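361aa long hypothetical D-aminopeptidase (Pyrococcus horikoshii, PDB 2DRH) is probably an aminopeptidase of the peptidase S58 (DmpA) family, expected to release residues from the amino end of peptides. Local coordinates at residues P95-N100 with E109-Y114; L102-A107 with P131-C136; R190-E195 with F312-E317. One frame throughout, in Å; residues are numbered along the deposited sequence.

Contact 1 of 3, residues P95-N100 with E109-Y114; sequences PIILTN and EGLLDY
Ile-97 on strand 96-100 and Leu-111 on helix 104-118 mark the nearest pass of the two backbones, 7.9 Å from Ile-97 CA to Leu-111 CA, a gap bridged by apolar side chains without any hydrogen bond. Leu-111 meets both Pro-95 and Ile-97. Its CG lies anti to the backbone N (chi1 178°), which brings the forked end to these two residues, where the two methyls take different partners. CD1 comes up to the pyrrolidine ring of Pro-95, 3.5 Å from Pro-95 CG and 3.9 Å from Pro-95 CD. The other methyl, Leu-111 CD2, stays 4.1 Å from Ile-97 CG1, and the Leu-111 side chain slides past both strand residues in the opposite direction to theirs. Strand and helix are the first two elements of a beta-alpha-beta unit completed by the parallel strand 132-136; Pro-131 also touches Leu-111. An alanine in place of Leu-111 lacks CG and both methyls, which would probably open a gap between helix and strand and leave Pro-95 and Ile-97 without the methyls that meet them. Nearly one turn further along, the Tyr-114 ring meets Pro-95 obliquely, with 4.4 Å between Pro-95 CG and Tyr-114 CD2. Helix 151-160 packs alongside, Ile-158 touching both Pro-95 and Tyr-114 while Val-154 touches Ile-97.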
ATOM      1  N   PRO A  95     -15.407 -18.851  -6.178  1.00 19.83           N
ATOM      2  CA  PRO A  95     -14.899 -18.949  -7.544  1.00 20.74           C
ATOM      3  C   PRO A  95     -14.710 -17.500  -8.008  1.00 21.99           C
ATOM      4  O   PRO A  95     -15.326 -16.583  -7.455  1.00 21.13           O
ATOM      5  CB  PRO A  95     -16.019 -19.682  -8.291  1.00 20.19           C
ATOM      6  CG  PRO A  95     -17.231 -19.430  -7.477  1.00 22.24           C
ATOM      7  CD  PRO A  95     -16.727 -19.488  -6.053  1.00 20.77           C
ATOM      8  N   ILE A  96     -13.852 -17.300  -9.002  1.00 22.97           N
ATOM      9  CA  ILE A  96     -13.561 -15.968  -9.513  1.00 22.52           C
ATOM     10  C   ILE A  96     -14.470 -15.656 -10.686  1.00 21.56           C
ATOM     11  O   ILE A  96     -14.524 -16.403 -11.651  1.00 20.88           O
ATOM     12  CB  ILE A  96     -12.099 -15.874  -9.954  1.00 23.12           C
ATOM     13  CG1 ILE A  96     -11.203 -16.426  -8.843  1.00 22.10           C
ATOM     14  CG2 ILE A  96     -11.744 -14.419 -10.277  1.00 22.95           C
ATOM     15  CD1 ILE A  96      -9.740 -16.527  -9.221  1.00 24.33           C
ATOM     16  N   ILE A  97     -15.171 -14.535 -10.593  1.00 20.63           N
ATOM     17  CA  ILE A  97     -16.123 -14.138 -11.614  1.00 19.96           C
ATOM     18  C   ILE A  97     -15.723 -12.868 -12.340  1.00 20.69           C
ATOM     19  O   ILE A  97     -15.280 -11.888 -11.731  1.00 19.24           O
ATOM     20  CB  ILE A  97     -17.534 -13.928 -10.989  1.00 20.91           C
ATOM     21  CG1 ILE A  97     -17.961 -15.189 -10.227  1.00 20.53           C
ATOM     22  CG2 ILE A  97     -18.552 -13.595 -12.075  1.00 18.82           C
ATOM     23  CD1 ILE A  97     -18.189 -16.395 -11.123  1.00 21.35           C
ATOM     24  N   LEU A  98     -15.888 -12.901 -13.657  1.00 20.07           N
ATOM     25  CA  LEU A  98     -15.576 -11.770 -14.505  1.00 19.59           C
ATOM     26  C   LEU A  98     -16.838 -11.442 -15.289  1.00 19.61           C
ATOM     27  O   LEU A  98     -17.576 -12.344 -15.690  1.00 18.57           O
ATOM     28  CB  LEU A  98     -14.440 -12.125 -15.469  1.00 17.54           C
ATOM     29  CG  LEU A  98     -13.203 -12.781 -14.836  1.00 17.30           C
ATOM     30  CD1 LEU A  98     -12.117 -12.952 -15.889  1.00 16.26           C
ATOM     31  CD2 LEU A  98     -12.697 -11.936 -13.690  1.00 15.50           C
ATOM     32  N   THR A  99     -17.094 -10.152 -15.479  1.00 17.73           N
ATOM     33  CA  THR A  99     -18.254  -9.704 -16.237  1.00 17.80           C
ATOM     34  C   THR A  99     -18.076  -8.234 -16.613  1.00 18.36           C
ATOM     35  O   THR A  99     -16.975  -7.702 -16.509  1.00 17.57           O
ATOM     36  CB  THR A  99     -19.558  -9.895 -15.447  1.00 17.86           C
ATOM     37  OG1 THR A  99     -20.667  -9.647 -16.317  1.00 19.52           O
ATOM     38  CG2 THR A  99     -19.621  -8.954 -14.238  1.00 17.73           C
ATOM     39  N   ASN A 100     -19.135  -7.574 -17.070  1.00 19.54           N
ATOM     40  CA  ASN A 100     -18.985  -6.173 -17.449  1.00 18.84           C
ATOM     41  C   ASN A 100     -19.092  -5.262 -16.230  1.00 17.87           C
ATOM     42  O   ASN A 100     -19.667  -5.632 -15.200  1.00 17.30           O
ATOM     43  CB  ASN A 100     -20.009  -5.776 -18.526  1.00 19.96           C
ATOM     44  CG  ASN A 100     -21.429  -5.718 -18.001  1.00 23.10           C
ATOM     45  OD1 ASN A 100     -21.784  -4.830 -17.224  1.00 22.83           O
ATOM     46  ND2 ASN A 100     -22.255  -6.670 -18.426  1.00 24.04           N
ATOM     47  N   GLU A 109     -24.713 -11.028  -6.688  1.00 20.31           N
ATOM     48  CA  GLU A 109     -25.965 -11.682  -6.334  1.00 21.06           C
ATOM     49  C   GLU A 109     -25.940 -13.154  -6.753  1.00 22.11           C
ATOM     50  O   GLU A 109     -26.246 -14.035  -5.954  1.00 20.66           O
ATOM     51  CB  GLU A 109     -27.137 -10.971  -7.005  1.00 21.04           C
ATOM     52  CG  GLU A 109     -27.392  -9.559  -6.490  1.00 23.98           C
ATOM     53  CD  GLU A 109     -28.108  -9.540  -5.150  1.00 25.31           C
ATOM     54  OE1 GLU A 109     -27.676 -10.264  -4.230  1.00 25.65           O
ATOM     55  OE2 GLU A 109     -29.098  -8.790  -5.012  1.00 25.77           O
ATOM     56  N   GLY A 110     -25.570 -13.409  -8.006  1.00 22.99           N
ATOM     57  CA  GLY A 110     -25.522 -14.772  -8.505  1.00 23.32           C
ATOM     58  C   GLY A 110     -24.492 -15.623  -7.796  1.00 24.40           C
ATOM     59  O   GLY A 110     -24.754 -16.772  -7.436  1.00 26.43           O
ATOM     60  N   LEU A 111     -23.305 -15.061  -7.602  1.00 24.99           N
ATOM     61  CA  LEU A 111     -22.232 -15.762  -6.921  1.00 24.27           C
ATOM     62  C   LEU A 111     -22.703 -16.181  -5.530  1.00 25.21           C
ATOM     63  O   LEU A 111     -22.486 -17.323  -5.099  1.00 25.30           O
ATOM     64  CB  LEU A 111     -21.003 -14.853  -6.818  1.00 23.42           C
ATOM     65  CG  LEU A 111     -19.781 -15.411  -6.094  1.00 22.48           C
ATOM     66  CD1 LEU A 111     -19.417 -16.783  -6.664  1.00 21.85           C
ATOM     67  CD2 LEU A 111     -18.624 -14.439  -6.245  1.00 20.51           C
ATOM     68  N   LEU A 112     -23.341 -15.260  -4.819  1.00 24.57           N
ATOM     69  CA  LEU A 112     -23.841 -15.580  -3.488  1.00 25.74           C
ATOM     70  C   LEU A 112     -24.896 -16.681  -3.582  1.00 26.26           C
ATOM     71  O   LEU A 112     -25.009 -17.512  -2.678  1.00 27.11           O
ATOM     72  CB  LEU A 112     -24.439 -14.345  -2.814  1.00 25.39           C
ATOM     73  CG  LEU A 112     -23.451 -13.285  -2.319  1.00 26.65           C
ATOM     74  CD1 LEU A 112     -24.218 -12.136  -1.691  1.00 26.17           C
ATOM     75  CD2 LEU A 112     -22.495 -13.902  -1.305  1.00 26.68           C
ATOM     76  N   ASP A 113     -25.670 -16.688  -4.665  1.00 24.61           N
ATOM     77  CA  ASP A 113     -26.687 -17.721  -4.832  1.00 25.89           C
ATOM     78  C   ASP A 113     -26.001 -19.084  -4.766  1.00 26.16           C
ATOM     79  O   ASP A 113     -26.445 -19.988  -4.055  1.00 25.09           O
ATOM     80  CB  ASP A 113     -27.395 -17.596  -6.185  1.00 24.73           C
ATOM     81  CG  ASP A 113     -28.391 -16.448  -6.237  1.00 23.24           C
ATOM     82  OD1 ASP A 113     -28.815 -15.959  -5.168  1.00 22.22           O
ATOM     83  OD2 ASP A 113     -28.761 -16.053  -7.362  1.00 21.39           O
ATOM     84  N   TYR A 114     -24.918 -19.218  -5.522  1.00 25.86           N
ATOM     85  CA  TYR A 114     -24.158 -20.460  -5.571  1.00 26.78           C
ATOM     86  C   TYR A 114     -23.547 -20.791  -4.211  1.00 26.88           C
ATOM     87  O   TYR A 114     -23.751 -21.879  -3.677  1.00 26.52           O
ATOM     88  CB  TYR A 114     -23.047 -20.354  -6.628  1.00 26.36           C
ATOM     89  CG  TYR A 114     -22.140 -21.571  -6.702  1.00 27.22           C
ATOM     90  CD1 TYR A 114     -22.588 -22.774  -7.260  1.00 26.20           C
ATOM     91  CD2 TYR A 114     -20.842 -21.528  -6.189  1.00 26.25           C
ATOM     92  CE1 TYR A 114     -21.765 -23.904  -7.301  1.00 24.76           C
ATOM     93  CE2 TYR A 114     -20.011 -22.654  -6.224  1.00 26.23           C
ATOM     94  CZ  TYR A 114     -20.480 -23.835  -6.783  1.00 25.94           C
ATOM     95  OH  TYR A 114     -19.657 -24.938  -6.818  1.00 25.02           O
TER

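Contact 2 of 3, residues L102-A107 with P131-C136; sequences LSIGTA and PLVLEC
Ile-104 and Ala-107, in the first turn of helix 104-118, rest on Val-133 and Glu-135 of strand 132-136, joining the helix to the second strand of a beta-alpha-beta unit. The backbones come nearest at Ile-104 and Val-133, whose CA atoms are 6.6 Å apart, and no hydrogen bond crosses between the segments. Glu-135 can be followed outward from the strand. Its CB lies 4.1 Å from Ile-104 CG2, and the next carbon, CG, approaches the same methyl more closely, with 3.6 Å between Glu-135 CG and Ile-104 CG2, the two side chains crossing obliquely. That CG occupies the crowded position between backbone N and carbonyl carbon (chi1 51°), and a second bend at chi2 (58°) folds the carboxylate over instead of letting the chain extend. At the tip, OE1 is hydrogen-bonded to Thr-101 OG1, in the residue just before segment 102-107, while OE2 has two partners, the backbone N of Lys-79 and Ser-78 OG. Three hydrogen bonds therefore satisfy this buried carboxylate and fix its rotation, while its aliphatic part serves as an apolar surface for the isoleucine. Ile-104 CG2 also lies 4.2 Å from Val-133 CG1. Elsewhere Ile-104 packs on Val-108 of the second subunit, so the turn is placed between its own sheet and the neighbouring chain. Three residues on, Ala-107 sits close enough for its single methyl to meet the valine: Ala-107 CB is 3.7 Å from Val-133 CG1.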
ATOM      1  N   LEU A 102     -20.925  -2.685 -15.231  1.00 18.96           N
ATOM      2  CA  LEU A 102     -22.212  -2.452 -14.587  1.00 19.00           C
ATOM      3  C   LEU A 102     -22.958  -3.688 -14.107  1.00 20.60           C
ATOM      4  O   LEU A 102     -24.011  -3.563 -13.486  1.00 20.40           O
ATOM      5  CB  LEU A 102     -23.110  -1.624 -15.506  1.00 21.02           C
ATOM      6  CG  LEU A 102     -23.005  -0.094 -15.404  1.00 22.81           C
ATOM      7  CD1 LEU A 102     -21.572   0.340 -15.230  1.00 23.85           C
ATOM      8  CD2 LEU A 102     -23.610   0.531 -16.649  1.00 22.56           C
ATOM      9  N   SER A 103     -22.425  -4.877 -14.380  1.00 22.21           N
ATOM     10  CA  SER A 103     -23.070  -6.117 -13.931  1.00 22.11           C
ATOM     11  C   SER A 103     -22.432  -6.692 -12.662  1.00 23.29           C
ATOM     12  O   SER A 103     -22.819  -7.774 -12.209  1.00 25.16           O
ATOM     13  CB  SER A 103     -23.015  -7.189 -15.025  1.00 22.63           C
ATOM     14  OG  SER A 103     -23.827  -6.864 -16.141  1.00 22.56           O
ATOM     15  N   ILE A 104     -21.467  -5.984 -12.075  1.00 22.61           N
ATOM     16  CA  ILE A 104     -20.808  -6.510 -10.882  1.00 21.43           C
ATOM     17  C   ILE A 104     -21.780  -6.783  -9.737  1.00 22.08           C
ATOM     18  O   ILE A 104     -21.598  -7.739  -8.975  1.00 20.94           O
ATOM     19  CB  ILE A 104     -19.681  -5.580 -10.366  1.00 22.18           C
ATOM     20  CG1 ILE A 104     -20.249  -4.217  -9.974  1.00 21.90           C
ATOM     21  CG2 ILE A 104     -18.591  -5.454 -11.426  1.00 22.10           C
ATOM     22  CD1 ILE A 104     -19.276  -3.369  -9.170  1.00 22.85           C
ATOM     23  N   GLY A 105     -22.809  -5.951  -9.619  1.00 20.27           N
ATOM     24  CA  GLY A 105     -23.785  -6.153  -8.567  1.00 21.01           C
ATOM     25  C   GLY A 105     -24.541  -7.444  -8.818  1.00 22.49           C
ATOM     26  O   GLY A 105     -24.768  -8.239  -7.900  1.00 20.74           O
ATOM     27  N   THR A 106     -24.927  -7.657 -10.074  1.00 22.15           N
ATOM     28  CA  THR A 106     -25.658  -8.860 -10.445  1.00 24.05           C
ATOM     29  C   THR A 106     -24.773 -10.084 -10.215  1.00 23.24           C
ATOM     30  O   THR A 106     -25.235 -11.114  -9.731  1.00 23.93           O
ATOM     31  CB  THR A 106     -26.060  -8.835 -11.930  1.00 24.86           C
ATOM     32  OG1 THR A 106     -26.740  -7.607 -12.223  1.00 26.85           O
ATOM     33  CG2 THR A 106     -26.974 -10.013 -12.251  1.00 24.90           C
ATOM     34  N   ALA A 107     -23.499  -9.955 -10.571  1.00 23.22           N
ATOM     35  CA  ALA A 107     -22.536 -11.039 -10.424  1.00 23.57           C
ATOM     36  C   ALA A 107     -22.426 -11.446  -8.965  1.00 23.98           C
ATOM     37  O   ALA A 107     -22.388 -12.630  -8.643  1.00 24.34           O
ATOM     38  CB  ALA A 107     -21.173 -10.605 -10.961  1.00 22.65           C
ATOM     39  N   PRO A 131     -17.127 -12.495  -1.837  1.00 20.06           N
ATOM     40  CA  PRO A 131     -17.227 -12.769  -3.271  1.00 20.60           C
ATOM     41  C   PRO A 131     -16.189 -11.988  -4.064  1.00 21.54           C
ATOM     42  O   PRO A 131     -15.966 -10.801  -3.814  1.00 21.79           O
ATOM     43  CB  PRO A 131     -18.659 -12.354  -3.602  1.00 21.57           C
ATOM     44  CG  PRO A 131     -18.949 -11.289  -2.595  1.00 21.35           C
ATOM     45  CD  PRO A 131     -18.364 -11.869  -1.340  1.00 21.06           C
ATOM     46  N   LEU A 132     -15.555 -12.661  -5.017  1.00 21.24           N
ATOM     47  CA  LEU A 132     -14.530 -12.040  -5.842  1.00 19.60           C
ATOM     48  C   LEU A 132     -15.033 -11.854  -7.265  1.00 21.09           C
ATOM     49  O   LEU A 132     -15.261 -12.825  -7.992  1.00 19.25           O
ATOM     50  CB  LEU A 132     -13.271 -12.901  -5.833  1.00 20.78           C
ATOM     51  CG  LEU A 132     -12.028 -12.437  -6.592  1.00 20.47           C
ATOM     52  CD1 LEU A 132     -11.589 -11.041  -6.138  1.00 19.11           C
ATOM     53  CD2 LEU A 132     -10.921 -13.458  -6.329  1.00 19.82           C
ATOM     54  N   VAL A 133     -15.191 -10.589  -7.650  1.00 20.66           N
ATOM     55  CA  VAL A 133     -15.692 -10.218  -8.963  1.00 18.88           C
ATOM     56  C   VAL A 133     -14.851  -9.100  -9.564  1.00 19.16           C
ATOM     57  O   VAL A 133     -14.570  -8.101  -8.896  1.00 20.19           O
ATOM     58  CB  VAL A 133     -17.147  -9.714  -8.857  1.00 19.05           C
ATOM     59  CG1 VAL A 133     -17.705  -9.407 -10.239  1.00 18.89           C
ATOM     60  CG2 VAL A 133     -18.004 -10.747  -8.137  1.00 19.50           C
ATOM     61  N   LEU A 134     -14.454  -9.269 -10.822  1.00 19.64           N
ATOM     62  CA  LEU A 134     -13.666  -8.265 -11.532  1.00 21.21           C
ATOM     63  C   LEU A 134     -14.327  -7.966 -12.878  1.00 22.62           C
ATOM     64  O   LEU A 134     -15.196  -8.717 -13.327  1.00 22.05           O
ATOM     65  CB  LEU A 134     -12.223  -8.735 -11.717  1.00 18.95           C
ATOM     66  CG  LEU A 134     -11.443  -8.792 -10.398  1.00 20.53           C
ATOM     67  CD1 LEU A 134     -11.483 -10.211  -9.848  1.00 20.77           C
ATOM     68  CD2 LEU A 134     -10.004  -8.348 -10.617  1.00 19.24           C
ATOM     69  N   GLU A 135     -13.920  -6.884 -13.532  1.00 21.62           N
ATOM     70  CA  GLU A 135     -14.584  -6.528 -14.769  1.00 22.08           C
ATOM     71  C   GLU A 135     -13.845  -5.654 -15.759  1.00 22.37           C
ATOM     72  O   GLU A 135     -12.771  -5.124 -15.479  1.00 23.83           O
ATOM     73  CB  GLU A 135     -15.892  -5.823 -14.429  1.00 20.64           C
ATOM     74  CG  GLU A 135     -15.727  -4.673 -13.427  1.00 20.06           C
ATOM     75  CD  GLU A 135     -14.756  -3.591 -13.892  1.00 18.68           C
ATOM     76  OE1 GLU A 135     -14.918  -3.074 -15.016  1.00 18.53           O
ATOM     77  OE2 GLU A 135     -13.830  -3.256 -13.127  1.00 19.20           O
ATOM     78  N   CYS A 136     -14.483  -5.500 -16.917  1.00 23.40           N
ATOM     79  CA  CYS A 136     -14.016  -4.654 -18.009  1.00 22.31           C
ATOM     80  C   CYS A 136     -15.271  -4.016 -18.636  1.00 21.33           C
ATOM     81  O   CYS A 136     -16.363  -4.581 -18.569  1.00 19.40           O
ATOM     82  CB  CYS A 136     -13.229  -5.481 -19.027  1.00 22.22           C
ATOM     83  SG  CYS A 136     -11.536  -5.868 -18.468  1.00 21.69           S
TER

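Contact 3 of 3, residues R190-E195 with F312-E317; sequences RIVEIE and FKATAE
Strand 184-193, near its C-terminal end, is packed against helix 309-328 through Arg-190 and Val-192 on the strand and Ala-314 and Glu-317 on the helix. The axes of strand 190-193 and helix 312-317 run nearly antiparallel, at 170°, and approach to 8.7 Å. The small Ala-314 side chain is consistent with this approach, and its methyl meets both strand side chains: Val-192 CG1 stands only 3.4 Å from Ala-314 CB, a tight carbon pair, while Arg-190 CB lies 4.0 Å from Ala-314 CB. This face belongs to the larger mixed sheet of the chain, in which strand 184-193 pairs antiparallel with strand 198-207; helix 252-268 packs against helix 309-328 at Thr-315 and Ala-316. Beyond the alanine the contact becomes polar. The Arg-190 chain bends at chi2 (-62°) and crosses the Glu-317 side chain at about a right angle. Glu-317 OE1 comes to the edge of the guanidinium, near its plane, 3.1 Å from Arg-190 NE, in a salt bridge whose hydrogen bond is weak because it is bent (135° at the hydrogen). The same oxygen also lies 3.6 Å from Arg-190 CD. Both charges have further partners: Arg-190 NH2 forms a salt bridge to Glu-321 and a hydrogen bond to the backbone O of Ile-10, whereas Glu-317 OE1, besides Arg-190, accepts a bond from Phe-13 N, and OE2 one from Val-12 N, bringing the N-terminal part of the chain against the helix.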
ATOM      1  N   ARG A 190       2.877 -21.980 -18.824  1.00 24.55           N
ATOM      2  CA  ARG A 190       4.305 -22.228 -18.972  1.00 24.36           C
ATOM      3  C   ARG A 190       4.750 -23.189 -17.887  1.00 25.30           C
ATOM      4  O   ARG A 190       4.210 -23.179 -16.781  1.00 24.91           O
ATOM      5  CB  ARG A 190       5.095 -20.920 -18.847  1.00 24.20           C
ATOM      6  CG  ARG A 190       4.969 -20.000 -20.046  1.00 25.48           C
ATOM      7  CD  ARG A 190       5.526 -20.656 -21.305  1.00 25.14           C
ATOM      8  NE  ARG A 190       5.564 -19.732 -22.436  1.00 25.94           N
ATOM      9  CZ  ARG A 190       4.512 -19.393 -23.174  1.00 25.78           C
ATOM     10  NH1 ARG A 190       3.312 -19.900 -22.917  1.00 23.10           N
ATOM     11  NH2 ARG A 190       4.666 -18.541 -24.180  1.00 26.24           N
ATOM     12  N   ILE A 191       5.734 -24.020 -18.215  1.00 27.29           N
ATOM     13  CA  ILE A 191       6.281 -24.992 -17.275  1.00 26.48           C
ATOM     14  C   ILE A 191       7.672 -24.521 -16.890  1.00 25.89           C
ATOM     15  O   ILE A 191       8.416 -24.044 -17.742  1.00 27.29           O
ATOM     16  CB  ILE A 191       6.400 -26.388 -17.926  1.00 28.01           C
ATOM     17  CG1 ILE A 191       5.015 -26.889 -18.338  1.00 28.82           C
ATOM     18  CG2 ILE A 191       7.064 -27.362 -16.964  1.00 27.63           C
ATOM     19  CD1 ILE A 191       4.053 -27.049 -17.184  1.00 29.15           C
ATOM     20  N   VAL A 192       8.025 -24.644 -15.615  1.00 26.17           N
ATOM     21  CA  VAL A 192       9.350 -24.231 -15.152  1.00 26.61           C
ATOM     22  C   VAL A 192       9.891 -25.227 -14.131  1.00 27.59           C
ATOM     23  O   VAL A 192       9.139 -25.761 -13.308  1.00 29.35           O
ATOM     24  CB  VAL A 192       9.321 -22.814 -14.495  1.00 26.03           C
ATOM     25  CG1 VAL A 192       8.541 -21.843 -15.379  1.00 26.45           C
ATOM     26  CG2 VAL A 192       8.706 -22.879 -13.105  1.00 22.04           C
ATOM     27  N   GLU A 193      11.193 -25.486 -14.182  1.00 28.11           N
ATOM     28  CA  GLU A 193      11.786 -26.412 -13.229  1.00 30.15           C
ATOM     29  C   GLU A 193      12.619 -25.651 -12.214  1.00 28.71           C
ATOM     30  O   GLU A 193      13.530 -24.909 -12.577  1.00 28.71           O
ATOM     31  CB  GLU A 193      12.653 -27.464 -13.936  1.00 31.06           C
ATOM     32  CG  GLU A 193      13.214 -28.499 -12.967  1.00 36.05           C
ATOM     33  CD  GLU A 193      13.857 -29.688 -13.659  1.00 39.29           C
ATOM     34  OE1 GLU A 193      13.129 -30.494 -14.280  1.00 39.86           O
ATOM     35  OE2 GLU A 193      15.095 -29.816 -13.578  1.00 41.92           O
ATOM     36  N   ILE A 194      12.286 -25.829 -10.940  1.00 28.38           N
ATOM     37  CA  ILE A 194      13.001 -25.159  -9.863  1.00 28.44           C
ATOM     38  C   ILE A 194      13.516 -26.187  -8.859  1.00 29.38           C
ATOM     39  O   ILE A 194      12.739 -26.864  -8.185  1.00 27.81           O
ATOM     40  CB  ILE A 194      12.090 -24.147  -9.139  1.00 27.18           C
ATOM     41  CG1 ILE A 194      11.631 -23.069 -10.126  1.00 27.57           C
ATOM     42  CG2 ILE A 194      12.833 -23.515  -7.975  1.00 25.78           C
ATOM     43  CD1 ILE A 194      10.607 -22.116  -9.549  1.00 27.52           C
ATOM     44  N   GLU A 195      14.837 -26.291  -8.770  1.00 31.69           N
ATOM     45  CA  GLU A 195      15.479 -27.237  -7.868  1.00 33.21           C
ATOM     46  C   GLU A 195      14.952 -28.650  -8.093  1.00 32.80           C
ATOM     47  O   GLU A 195      14.455 -29.295  -7.173  1.00 31.63           O
ATOM     48  CB  GLU A 195      15.260 -26.821  -6.409  1.00 34.32           C
ATOM     49  CG  GLU A 195      15.955 -25.518  -6.015  1.00 36.35           C
ATOM     50  CD  GLU A 195      17.436 -25.517  -6.351  1.00 38.48           C
ATOM     51  OE1 GLU A 195      17.792 -25.225  -7.513  1.00 41.23           O
ATOM     52  OE2 GLU A 195      18.251 -25.818  -5.458  1.00 40.18           O
ATOM     53  N   PHE A 312       8.525 -15.692 -11.916  1.00 18.78           N
ATOM     54  CA  PHE A 312       8.233 -14.303 -12.288  1.00 20.84           C
ATOM     55  C   PHE A 312       8.283 -14.177 -13.811  1.00 21.15           C
ATOM     56  O   PHE A 312       7.428 -13.537 -14.424  1.00 19.71           O
ATOM     57  CB  PHE A 312       9.260 -13.337 -11.687  1.00 17.99           C
ATOM     58  CG  PHE A 312       9.144 -13.148 -10.197  1.00 19.33           C
ATOM     59  CD1 PHE A 312       8.086 -13.689  -9.479  1.00 17.95           C
ATOM     60  CD2 PHE A 312      10.098 -12.393  -9.514  1.00 17.06           C
ATOM     61  CE1 PHE A 312       7.977 -13.481  -8.103  1.00 16.76           C
ATOM     62  CE2 PHE A 312       9.998 -12.181  -8.145  1.00 13.99           C
ATOM     63  CZ  PHE A 312       8.935 -12.725  -7.440  1.00 17.57           C
ATOM     64  N   LYS A 313       9.292 -14.791 -14.422  1.00 22.42           N
ATOM     65  CA  LYS A 313       9.433 -14.737 -15.873  1.00 23.33           C
ATOM     66  C   LYS A 313       8.301 -15.493 -16.566  1.00 23.56           C
ATOM     67  O   LYS A 313       7.699 -14.987 -17.516  1.00 22.42           O
ATOM     68  CB  LYS A 313      10.785 -15.314 -16.304  1.00 26.49           C
ATOM     69  CG  LYS A 313      10.875 -15.614 -17.798  1.00 30.59           C
ATOM     70  CD  LYS A 313      12.263 -16.063 -18.204  1.00 33.53           C
ATOM     71  CE  LYS A 313      13.247 -14.917 -18.094  1.00 37.80           C
ATOM     72  NZ  LYS A 313      12.795 -13.774 -18.925  1.00 39.54           N
ATOM     73  N   ALA A 314       8.019 -16.702 -16.084  1.00 21.58           N
ATOM     74  CA  ALA A 314       6.960 -17.537 -16.643  1.00 20.98           C
ATOM     75  C   ALA A 314       5.615 -16.806 -16.584  1.00 20.11           C
ATOM     76  O   ALA A 314       4.786 -16.944 -17.473  1.00 19.82           O
ATOM     77  CB  ALA A 314       6.874 -18.868 -15.870  1.00 18.41           C
ATOM     78  N   THR A 315       5.405 -16.042 -15.521  1.00 20.65           N
ATOM     79  CA  THR A 315       4.170 -15.285 -15.357  1.00 20.66           C
ATOM     80  C   THR A 315       4.066 -14.249 -16.472  1.00 20.05           C
ATOM     81  O   THR A 315       3.061 -14.186 -17.177  1.00 20.78           O
ATOM     82  CB  THR A 315       4.141 -14.558 -13.991  1.00 22.08           C
ATOM     83  OG1 THR A 315       4.172 -15.527 -12.938  1.00 21.42           O
ATOM     84  CG2 THR A 315       2.870 -13.698 -13.857  1.00 20.66           C
ATOM     85  N   ALA A 316       5.111 -13.440 -16.624  1.00 19.24           N
ATOM     86  CA  ALA A 316       5.135 -12.415 -17.660  1.00 19.63           C
ATOM     87  C   ALA A 316       4.910 -13.062 -19.021  1.00 20.69           C
ATOM     88  O   ALA A 316       4.188 -12.527 -19.863  1.00 19.10           O
ATOM     89  CB  ALA A 316       6.478 -11.672 -17.640  1.00 16.98           C
ATOM     90  N   GLU A 317       5.532 -14.217 -19.238  1.00 21.38           N
ATOM     91  CA  GLU A 317       5.380 -14.920 -20.508  1.00 22.17           C
ATOM     92  C   GLU A 317       3.946 -15.372 -20.751  1.00 20.60           C
ATOM     93  O   GLU A 317       3.374 -15.100 -21.805  1.00 22.27           O
ATOM     94  CB  GLU A 317       6.297 -16.138 -20.565  1.00 23.91           C
ATOM     95  CG  GLU A 317       7.650 -15.870 -21.162  1.00 26.38           C
ATOM     96  CD  GLU A 317       8.545 -17.099 -21.121  1.00 27.42           C
ATOM     97  OE1 GLU A 317       8.081 -18.196 -21.496  1.00 28.49           O
ATOM     98  OE2 GLU A 317       9.713 -16.963 -20.720  1.00 29.27           O
TER

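Along the chain, contact 1 closes first, folding helix 104-118 back on strand 96-100 with eight residues between its segments. Contact 2 opens within that loop at 102-107 and closes beyond it at 131-136, after 23 intervening residues, so the two cross. Together they tie one helix to two neighbouring parallel strands; their centres are about 7 Å apart, and they touch directly, Ile-97 O lying 2.9 Å from Leu-134 N in a probable hydrogen bond. Contact 3 follows in series, with 116 residues between its segments, joining strand 184-193 of the larger mixed sheet to helix 309-328. Its centre is about 30 Å from those of contacts 1 and 2, on the opposite side of the chain's centre.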